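Local coordinates for protein PRD-containing transcription regulator (Lactobacillus casei, PDB 3NUF) that is a transcription regulator carrying an all-helical PRD regulatory domain, which probably ties gene expression to sugar uptake by the phosphotransferase system, at residues Thr77-Val82 / Lys105-Ile110; Ile44-Leu49 / Glu113-Lys118; Thr3-Asn8 / Leu38-Glu43. All blocks are in the same frame, centred on the assembly; numbering follows the deposited sequence. Where two conformers were deposited one is given.

Interaction 1 of 3, residues Thr77-Val82 / Lys105-Ile110. With EDO (1,2-ethanediol), chain C.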
loop_
_atom_site.group_PDB
_atom_site.type_symbol
_atom_site.label_atom_id
_atom_site.label_comp_id
_atom_site.label_asym_id
_atom_site.label_seq_id
_atom_site.Cartn_x
_atom_site.Cartn_y
_atom_site.Cartn_z
ATOM N N THR A 77 -6.880 -16.765 -7.612
ATOM C CA THR A 77 -7.331 -16.856 -8.991
ATOM C C THR A 77 -8.123 -15.671 -9.407
ATOM O O THR A 77 -8.146 -15.351 -10.594
ATOM C CB THR A 77 -8.101 -18.121 -9.313
ATOM O OG1 THR A 77 -9.335 -18.133 -8.603
ATOM C CG2 THR A 77 -7.248 -19.311 -9.013
HETATM N N MSE A 78 -8.767 -14.975 -8.476
HETATM C CA MSE A 78 -9.503 -13.783 -8.803
HETATM C C MSE A 78 -8.620 -12.661 -9.299
HETATM O O MSE A 78 -9.137 -11.636 -9.802
HETATM C CB MSE A 78 -10.289 -13.253 -7.610
HETATM C CG MSE A 78 -11.339 -14.249 -7.111
HETATM SE SE MSE A 78 -12.464 -13.540 -5.747
HETATM C CE MSE A 78 -13.379 -15.148 -5.101
ATOM N N PHE A 79 -7.302 -12.786 -9.116
ATOM C CA PHE A 79 -6.359 -11.690 -9.459
ATOM C C PHE A 79 -5.532 -12.048 -10.684
ATOM O O PHE A 79 -4.547 -11.412 -10.968
ATOM C CB PHE A 79 -5.477 -11.409 -8.206
ATOM C CG PHE A 79 -6.249 -10.955 -7.026
ATOM C CD1 PHE A 79 -6.852 -11.881 -6.178
ATOM C CD2 PHE A 79 -6.359 -9.607 -6.700
ATOM C CE1 PHE A 79 -7.615 -11.467 -5.085
ATOM C CE2 PHE A 79 -7.112 -9.197 -5.602
ATOM C CZ PHE A 79 -7.757 -10.119 -4.817
ATOM N N ALA A 80 -5.966 -13.069 -11.432
ATOM C CA ALA A 80 -5.221 -13.568 -12.579
ATOM C C ALA A 80 -4.970 -12.484 -13.591
ATOM O O ALA A 80 -3.935 -12.537 -14.251
ATOM C CB ALA A 80 -6.059 -14.688 -13.266
ATOM N N GLU A 81 -5.875 -11.561 -13.778
ATOM C CA GLU A 81 -5.694 -10.521 -14.799
ATOM C C GLU A 81 -5.187 -9.162 -14.305
ATOM O O GLU A 81 -5.086 -8.199 -15.053
ATOM C CB GLU A 81 -6.958 -10.458 -15.649
ATOM C CG GLU A 81 -7.139 -11.808 -16.515
ATOM C CD GLU A 81 -5.951 -12.132 -17.465
ATOM O OE1 GLU A 81 -5.655 -11.268 -18.329
ATOM O OE2 GLU A 81 -5.330 -13.236 -17.354
ATOM N N VAL A 82 -4.745 -9.112 -13.057
ATOM C CA VAL A 82 -4.013 -7.929 -12.559
ATOM C C VAL A 82 -2.644 -7.846 -13.208
ATOM O O VAL A 82 -1.967 -8.832 -13.367
ATOM C CB VAL A 82 -3.868 -7.980 -11.022
ATOM C CG1 VAL A 82 -3.055 -6.813 -10.537
ATOM C CG2 VAL A 82 -5.224 -8.024 -10.375
ATOM N N LYS A 105 -0.307 -9.420 -0.988
ATOM C CA LYS A 105 -0.088 -8.660 -2.207
ATOM C C LYS A 105 -1.332 -8.533 -3.062
ATOM O O LYS A 105 -1.418 -7.583 -3.852
ATOM C CB LYS A 105 1.065 -9.258 -3.018
ATOM C CG LYS A 105 0.785 -10.570 -3.680
ATOM C CD LYS A 105 2.001 -11.155 -4.402
ATOM C CE LYS A 105 1.736 -12.497 -4.957
ATOM N NZ LYS A 105 2.912 -13.067 -5.767
ATOM N N TYR A 106 -2.240 -9.492 -3.022
ATOM C CA TYR A 106 -3.367 -9.455 -3.984
ATOM C C TYR A 106 -4.281 -8.278 -3.796
ATOM O O TYR A 106 -4.493 -7.461 -4.712
ATOM C CB TYR A 106 -4.088 -10.806 -3.978
ATOM C CG TYR A 106 -3.225 -11.973 -4.379
ATOM C CD1 TYR A 106 -2.652 -11.999 -5.637
ATOM C CD2 TYR A 106 -2.955 -13.034 -3.506
ATOM C CE1 TYR A 106 -1.847 -13.043 -5.989
ATOM C CE2 TYR A 106 -2.148 -14.064 -3.856
ATOM C CZ TYR A 106 -1.573 -14.073 -5.086
ATOM O OH TYR A 106 -0.731 -15.098 -5.457
ATOM N N VAL A 107 -4.809 -8.109 -2.607
ATOM C CA VAL A 107 -5.715 -6.971 -2.364
ATOM C C VAL A 107 -4.945 -5.657 -2.560
ATOM O O VAL A 107 -5.467 -4.707 -3.152
ATOM C CB VAL A 107 -6.374 -7.053 -1.008
ATOM C CG1 VAL A 107 -7.036 -5.733 -0.586
ATOM C CG2 VAL A 107 -7.408 -8.172 -1.032
ATOM N N LEU A 108 -3.696 -5.586 -2.094
ATOM C CA LEU A 108 -2.908 -4.355 -2.282
ATOM C C LEU A 108 -2.689 -4.042 -3.754
ATOM O O LEU A 108 -2.759 -2.872 -4.160
ATOM C CB LEU A 108 -1.588 -4.431 -1.532
ATOM C CG LEU A 108 -0.656 -3.221 -1.731
ATOM C CD1 LEU A 108 -1.288 -1.917 -1.260
ATOM C CD2 LEU A 108 0.680 -3.454 -1.022
ATOM N N SER A 109 -2.516 -5.049 -4.602
ATOM C CA SER A 109 -2.300 -4.802 -6.027
ATOM C C SER A 109 -3.420 -4.025 -6.692
ATOM O O SER A 109 -3.152 -3.274 -7.643
ATOM C CB SER A 109 -2.009 -6.124 -6.749
ATOM O OG SER A 109 -3.174 -6.870 -6.991
ATOM N N ILE A 110 -4.627 -4.182 -6.208
ATOM C CA ILE A 110 -5.750 -3.461 -6.822
ATOM C C ILE A 110 -5.618 -1.955 -6.655
ATOM O O ILE A 110 -6.058 -1.208 -7.529
ATOM C CB ILE A 110 -7.077 -3.979 -6.231
ATOM C CG1 ILE A 110 -7.224 -5.477 -6.436
ATOM C CG2 ILE A 110 -8.315 -3.239 -6.802
ATOM C CD1 ILE A 110 -7.015 -5.979 -7.838
HETATM C C1 EDO C . -11.523 -20.438 -7.220
HETATM O O1 EDO C . -10.191 -20.063 -7.261
HETATM C C2 EDO C . -11.644 -21.374 -6.076
HETATM O O2 EDO C . -11.891 -22.711 -6.527
#
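The carbonyl oxygen of Tyr-106 is gripped from within its own helix and pressed by the ring of Phe-79 from outside. Ser-109 OG donates to Tyr-106 O at 2.7 Å, in the carbonyl plane and on a lone pair, and Ser-109 N adds a weak bond. Placing the serine hydroxyl between its backbone N and carbonyl carbon (chi1 78°) brings it within bonding distance of that oxygen, and Phe-79 CE2 lies 3.3 Å from the same Tyr-106 O. The principle at work is a turn that lays an aromatic ring on a helix: Phe-79 opens a type I turn that Val-82 closes, and both side chains reach helix 104-115. Tyr-106 CB sits almost exactly on the normal of the Phe-79 ring, a CH-pi contact 3.5 Å from the centroid, whereas Ile-110 CG1 meets the ring at its edge. The two aromatic planes are inclined at 34°, an oblique pairing. Val-82 divides its methyls between successive residues, CG1 3.5 Å from Ser-109 OG and CG2 against Ile-110 CD1. Val-74, touching both Phe-79 and Tyr-106, extends the cluster. The Ser-109 hydroxyl, satisfied within the helix, lies against valine; what joins loop and helix is largely apolar.

Interaction 2 of 3, residues Ile44-Leu49 / Glu113-Lys118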
loop_
_atom_site.group_PDB
_atom_site.type_symbol
_atom_site.label_atom_id
_atom_site.label_comp_id
_atom_site.label_asym_id
_atom_site.label_seq_id
_atom_site.Cartn_x
_atom_site.Cartn_y
_atom_site.Cartn_z
ATOM N N ILE A 44 3.491 5.704 -11.347
ATOM C CA ILE A 44 2.137 5.594 -10.861
ATOM C C ILE A 44 1.898 6.647 -9.813
ATOM O O ILE A 44 2.738 6.839 -8.921
ATOM C CB ILE A 44 1.932 4.238 -10.212
ATOM C CG1 ILE A 44 2.148 3.137 -11.245
ATOM C CG2 ILE A 44 0.547 4.130 -9.573
ATOM C CD1 ILE A 44 2.196 1.803 -10.685
ATOM N N HIS A 45 0.780 7.340 -9.975
ATOM C CA HIS A 45 0.391 8.374 -9.076
ATOM C C HIS A 45 -1.025 8.157 -8.611
ATOM O O HIS A 45 -1.874 7.650 -9.367
ATOM C CB HIS A 45 0.606 9.746 -9.745
ATOM C CG HIS A 45 2.047 10.021 -10.049
ATOM N ND1 HIS A 45 2.648 9.643 -11.232
ATOM C CD2 HIS A 45 3.031 10.554 -9.281
ATOM C CE1 HIS A 45 3.930 9.964 -11.194
ATOM N NE2 HIS A 45 4.188 10.515 -10.019
ATOM N N PHE A 46 -1.242 8.541 -7.363
ATOM C CA PHE A 46 -2.559 8.410 -6.709
ATOM C C PHE A 46 -3.211 9.772 -6.634
ATOM O O PHE A 46 -2.552 10.720 -6.214
ATOM C CB PHE A 46 -2.424 7.887 -5.276
ATOM C CG PHE A 46 -1.725 6.558 -5.202
ATOM C CD1 PHE A 46 -2.430 5.400 -5.444
ATOM C CD2 PHE A 46 -0.358 6.468 -4.898
ATOM C CE1 PHE A 46 -1.799 4.137 -5.415
ATOM C CE2 PHE A 46 0.267 5.214 -4.866
ATOM C CZ PHE A 46 -0.467 4.069 -5.164
ATOM N N THR A 47 -4.507 9.831 -6.950
ATOM C CA THR A 47 -5.258 10.987 -6.562
ATOM C C THR A 47 -5.389 11.066 -5.043
ATOM O O THR A 47 -5.153 10.078 -4.305
ATOM C CB THR A 47 -6.668 10.950 -7.133
ATOM O OG1 THR A 47 -7.403 9.891 -6.513
ATOM C CG2 THR A 47 -6.697 10.819 -8.664
ATOM N N ASP A 48 -5.741 12.248 -4.511
ATOM C CA ASP A 48 -5.865 12.346 -3.075
ATOM C C ASP A 48 -6.949 11.402 -2.518
ATOM O O ASP A 48 -6.777 10.826 -1.442
ATOM C CB ASP A 48 -6.094 13.807 -2.632
ATOM C CG ASP A 48 -4.815 14.686 -2.706
ATOM O OD1 ASP A 48 -3.712 14.188 -3.009
ATOM O OD2 ASP A 48 -4.925 15.922 -2.433
ATOM N N LEU A 49 -8.024 11.165 -3.249
ATOM C CA LEU A 49 -9.031 10.178 -2.820
ATOM C C LEU A 49 -8.452 8.751 -2.832
ATOM O O LEU A 49 -8.637 7.962 -1.861
ATOM C CB LEU A 49 -10.286 10.211 -3.708
ATOM C CG LEU A 49 -11.188 11.448 -3.466
ATOM C CD1 LEU A 49 -12.297 11.539 -4.555
ATOM C CD2 LEU A 49 -11.792 11.490 -2.033
ATOM N N GLU A 113 -3.371 -0.993 -9.409
ATOM C CA GLU A 113 -4.058 -1.174 -10.676
ATOM C C GLU A 113 -5.042 -0.014 -10.912
ATOM O O GLU A 113 -5.105 0.538 -12.037
ATOM C CB GLU A 113 -4.741 -2.542 -10.660
ATOM C CG GLU A 113 -5.096 -3.143 -12.024
ATOM C CD GLU A 113 -3.916 -3.717 -12.782
ATOM O OE1 GLU A 113 -2.746 -3.333 -12.538
ATOM O OE2 GLU A 113 -4.143 -4.524 -13.731
ATOM N N ALA A 114 -5.807 0.348 -9.891
ATOM C CA ALA A 114 -6.749 1.468 -9.995
ATOM C C ALA A 114 -6.020 2.788 -10.264
ATOM O O ALA A 114 -6.520 3.631 -11.055
ATOM C CB ALA A 114 -7.609 1.537 -8.757
ATOM N N ALA A 115 -4.889 3.022 -9.641
ATOM C CA ALA A 115 -4.150 4.262 -9.845
ATOM C C ALA A 115 -3.606 4.420 -11.265
ATOM O O ALA A 115 -3.338 5.535 -11.684
ATOM C CB ALA A 115 -3.028 4.420 -8.816
ATOM N N GLN A 116 -3.428 3.315 -11.987
ATOM C CA GLN A 116 -2.985 3.298 -13.390
ATOM C C GLN A 116 -4.173 3.340 -14.338
ATOM O O GLN A 116 -3.977 3.330 -15.548
ATOM C CB GLN A 116 -2.198 2.016 -13.652
ATOM C CG GLN A 116 -0.852 2.074 -13.071
ATOM C CD GLN A 116 -0.164 0.767 -13.131
ATOM O OE1 GLN A 116 0.627 0.523 -14.048
ATOM N NE2 GLN A 116 -0.409 -0.100 -12.145
ATOM N N ASP A 117 -5.389 3.377 -13.810
ATOM C CA ASP A 117 -6.612 3.292 -14.620
ATOM C C ASP A 117 -6.590 2.027 -15.452
ATOM O O ASP A 117 -6.824 2.065 -16.671
ATOM C CB ASP A 117 -6.781 4.522 -15.536
ATOM C CG ASP A 117 -7.029 5.798 -14.761
ATOM O OD1 ASP A 117 -7.561 5.718 -13.629
ATOM O OD2 ASP A 117 -6.690 6.882 -15.291
ATOM N N LYS A 118 -6.252 0.910 -14.811
ATOM C CA LYS A 118 -6.218 -0.375 -15.502
ATOM C C LYS A 118 -7.318 -1.332 -15.068
ATOM O O LYS A 118 -7.271 -2.504 -15.472
ATOM C CB LYS A 118 -4.850 -1.056 -15.315
ATOM C CG LYS A 118 -3.738 -0.476 -16.204
ATOM C CD LYS A 118 -2.484 -1.359 -16.166
ATOM C CE LYS A 118 -1.401 -0.845 -17.144
HETATM O O HOH W 1 -0.880 6.713 -12.317
#
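Ala-115 sets its methyl group in the corner made by Ile-44, His-45 O and Phe-46, where helix 104-115 runs out in a Schellman motif. The ending is formed by the bonds Lys-118 N to Glu-113 O and Asp-117 N to Ala-114 O, with Asp-117 at positive phi (56°). Against it runs the extended linker between helices 25-41 and 48-67 of this helical domain, an example of how a small residue lets a chain pass close to a helix end. Ala-115 CB touches Ile-44 CG2 at 3.7 Å and Phe-46 CD1 at 3.6 Å, the latter obliquely to the ring. With Ile-44 CG1 beside the backbone N (chi1 -62°) and CG2 anti to it, CG2 goes to the alanine, CG1 lies on Gln-116 CG and CD, and CD1 reaches the amide, the two side chains set obliquely. Ile-44 CD1 comes within 3.5 Å of Gln-116 NE2, an apolar touch on an amide whose polar partner is Phe-112 O, with a weak bond to Ser-86 OG. Lys-85 and Leu-89 of helix 84-97 also pack on Ile-44. A water joins the backbones, accepting from His-45 N at 2.9 Å and donating to Ala-115 O at 2.8 Å.

Interaction 3 of 3, residues Thr3-Asn8 / Leu38-Glu43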
loop_
_atom_site.group_PDB
_atom_site.type_symbol
_atom_site.label_atom_id
_atom_site.label_comp_id
_atom_site.label_asym_id
_atom_site.label_seq_id
_atom_site.Cartn_x
_atom_site.Cartn_y
_atom_site.Cartn_z
ATOM N N THR A 3 13.667 0.804 -6.667
ATOM C CA THR A 3 14.071 1.774 -5.673
ATOM C C THR A 3 13.039 2.915 -5.662
ATOM O O THR A 3 12.747 3.480 -6.730
ATOM C CB THR A 3 15.474 2.354 -5.961
ATOM O OG1 THR A 3 16.382 1.269 -6.263
ATOM C CG2 THR A 3 15.952 3.209 -4.763
ATOM N N PRO A 4 12.496 3.252 -4.475
ATOM C CA PRO A 4 11.565 4.369 -4.444
ATOM C C PRO A 4 12.284 5.661 -4.806
ATOM O O PRO A 4 13.485 5.779 -4.597
ATOM C CB PRO A 4 11.084 4.402 -2.977
ATOM C CG PRO A 4 11.396 3.003 -2.435
ATOM C CD PRO A 4 12.654 2.614 -3.147
ATOM N N LEU A 5 11.560 6.625 -5.354
ATOM C CA LEU A 5 12.106 7.948 -5.595
ATOM C C LEU A 5 12.492 8.634 -4.279
ATOM O O LEU A 5 11.935 8.322 -3.212
ATOM C CB LEU A 5 11.040 8.799 -6.315
ATOM C CG LEU A 5 10.697 8.475 -7.781
ATOM C CD1 LEU A 5 9.983 9.696 -8.409
ATOM C CD2 LEU A 5 11.916 8.117 -8.633
ATOM N N ASP A 6 13.470 9.538 -4.348
ATOM C CA ASP A 6 13.722 10.488 -3.259
ATOM C C ASP A 6 12.739 11.643 -3.403
ATOM O O ASP A 6 12.582 12.181 -4.504
ATOM C CB ASP A 6 15.137 11.084 -3.327
ATOM C CG ASP A 6 16.230 10.040 -3.204
ATOM O OD1 ASP A 6 16.050 9.048 -2.469
ATOM O OD2 ASP A 6 17.287 10.230 -3.840
ATOM N N ALA A 7 12.088 12.019 -2.303
ATOM C CA ALA A 7 11.091 13.094 -2.334
ATOM C C ALA A 7 10.613 13.514 -0.932
ATOM O O ALA A 7 10.571 12.698 0.003
ATOM C CB ALA A 7 9.901 12.673 -3.208
ATOM N N ASN A 8 10.265 14.799 -0.785
ATOM C CA ASN A 8 9.538 15.274 0.396
ATOM C C ASN A 8 8.063 15.005 0.111
ATOM O O ASN A 8 7.547 15.378 -0.940
ATOM C CB ASN A 8 9.780 16.779 0.657
ATOM N N LEU A 38 7.665 4.755 -4.058
ATOM C CA LEU A 38 7.867 3.556 -4.823
ATOM C C LEU A 38 6.975 3.614 -6.078
ATOM O O LEU A 38 7.392 3.337 -7.221
ATOM C CB LEU A 38 7.447 2.333 -3.959
ATOM C CG LEU A 38 7.601 1.020 -4.672
ATOM C CD1 LEU A 38 9.062 0.705 -4.935
ATOM C CD2 LEU A 38 7.014 -0.140 -3.864
ATOM N N ALA A 39 5.714 3.974 -5.902
ATOM C CA ALA A 39 4.769 4.067 -7.023
ATOM C C ALA A 39 5.243 5.135 -8.004
ATOM O O ALA A 39 5.229 4.883 -9.211
ATOM C CB ALA A 39 3.350 4.393 -6.497
ATOM N N ALA A 40 5.708 6.259 -7.501
ATOM C CA ALA A 40 6.200 7.360 -8.376
ATOM C C ALA A 40 7.406 6.906 -9.195
ATOM O O ALA A 40 7.510 7.280 -10.365
ATOM C CB ALA A 40 6.528 8.567 -7.543
ATOM N N ALA A 41 8.290 6.091 -8.622
ATOM C CA ALA A 41 9.419 5.531 -9.411
ATOM C C ALA A 41 8.892 4.667 -10.573
ATOM O O ALA A 41 9.493 4.631 -11.667
ATOM C CB ALA A 41 10.387 4.758 -8.517
ATOM N N ALA A 42 7.788 3.966 -10.388
ATOM C CA ALA A 42 7.098 3.183 -11.392
ATOM C C ALA A 42 6.113 3.957 -12.279
ATOM O O ALA A 42 5.334 3.364 -13.012
ATOM C CB ALA A 42 6.364 1.997 -10.677
ATOM N N GLU A 43 6.131 5.282 -12.143
ATOM C CA GLU A 43 5.264 6.197 -12.891
ATOM C C GLU A 43 3.793 6.006 -12.617
ATOM O O GLU A 43 2.945 6.140 -13.500
ATOM C CB GLU A 43 5.555 6.122 -14.406
ATOM C CG GLU A 43 6.985 6.585 -14.758
ATOM C CD GLU A 43 7.301 6.460 -16.266
ATOM O OE1 GLU A 43 6.392 6.640 -17.106
ATOM O OE2 GLU A 43 8.462 6.177 -16.603
#
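The pyrrolidine of Pro-4, the one ring in this contact, meets Leu-38 through its CB corner, 3.6 Å from Leu-38 N, and its CG lies 4.1 Å from Leu-38 CD1. The ring and the leucine side chain are set obliquely, and Tyr-34 and Lys-37 also touch the proline. Here an irregular N-terminal segment is laid over the last turn of helix 25-41, which closes in a Schellman motif with Glu-43 at the positive-phi position, Glu-43 N bonded to Ala-40 O and Ile-44 N probably to Ala-39 O. The small side chains of Ala-40 and Ala-41 face the segment, and at Leu-38 the backbones themselves come closest. Thr-3 O comes as near as 3.2 Å to Ala-41 CB, a tight fit of carbonyl on methyl. Backbone hydrogen bonding between Leu-5 and Lys-37 holds the extended chain beside the helix. Leu-38 faces inward as well, packing on Leu-89, Gln-92 and Val-93 of helix 84-97. Leu-5 spreads over the final turn: chi1 of -71° holds CG beside its backbone N, 3.5 Å from Ala-41 N, and from there the methyls part, CD1 to Ala-40 CB and CD2 to Ala-41 CB, both at 3.7 Å.

Along the chain, interaction 3 closes first; interaction 2 then spans a longer loop, inside which interaction 1 is nested. Centres of interactions 1 and 2 lie about 15 Å apart and those of 2 and 3 about 14 Å apart, whereas those of 1 and 3 are about 22 Å apart, with nearest atoms about 8 Å from each other. Helix 104-115 serves both interaction 1 and interaction 2, which also touch where Val-82 meets Glu-113. Interactions 2 and 3 join where helix 25-41 ends, with Ile-44 and Phe-46 both meeting Ala-39. Interaction 2 is thus the middle member, and together the three tie non-helical segments to the surface of a five-helix domain.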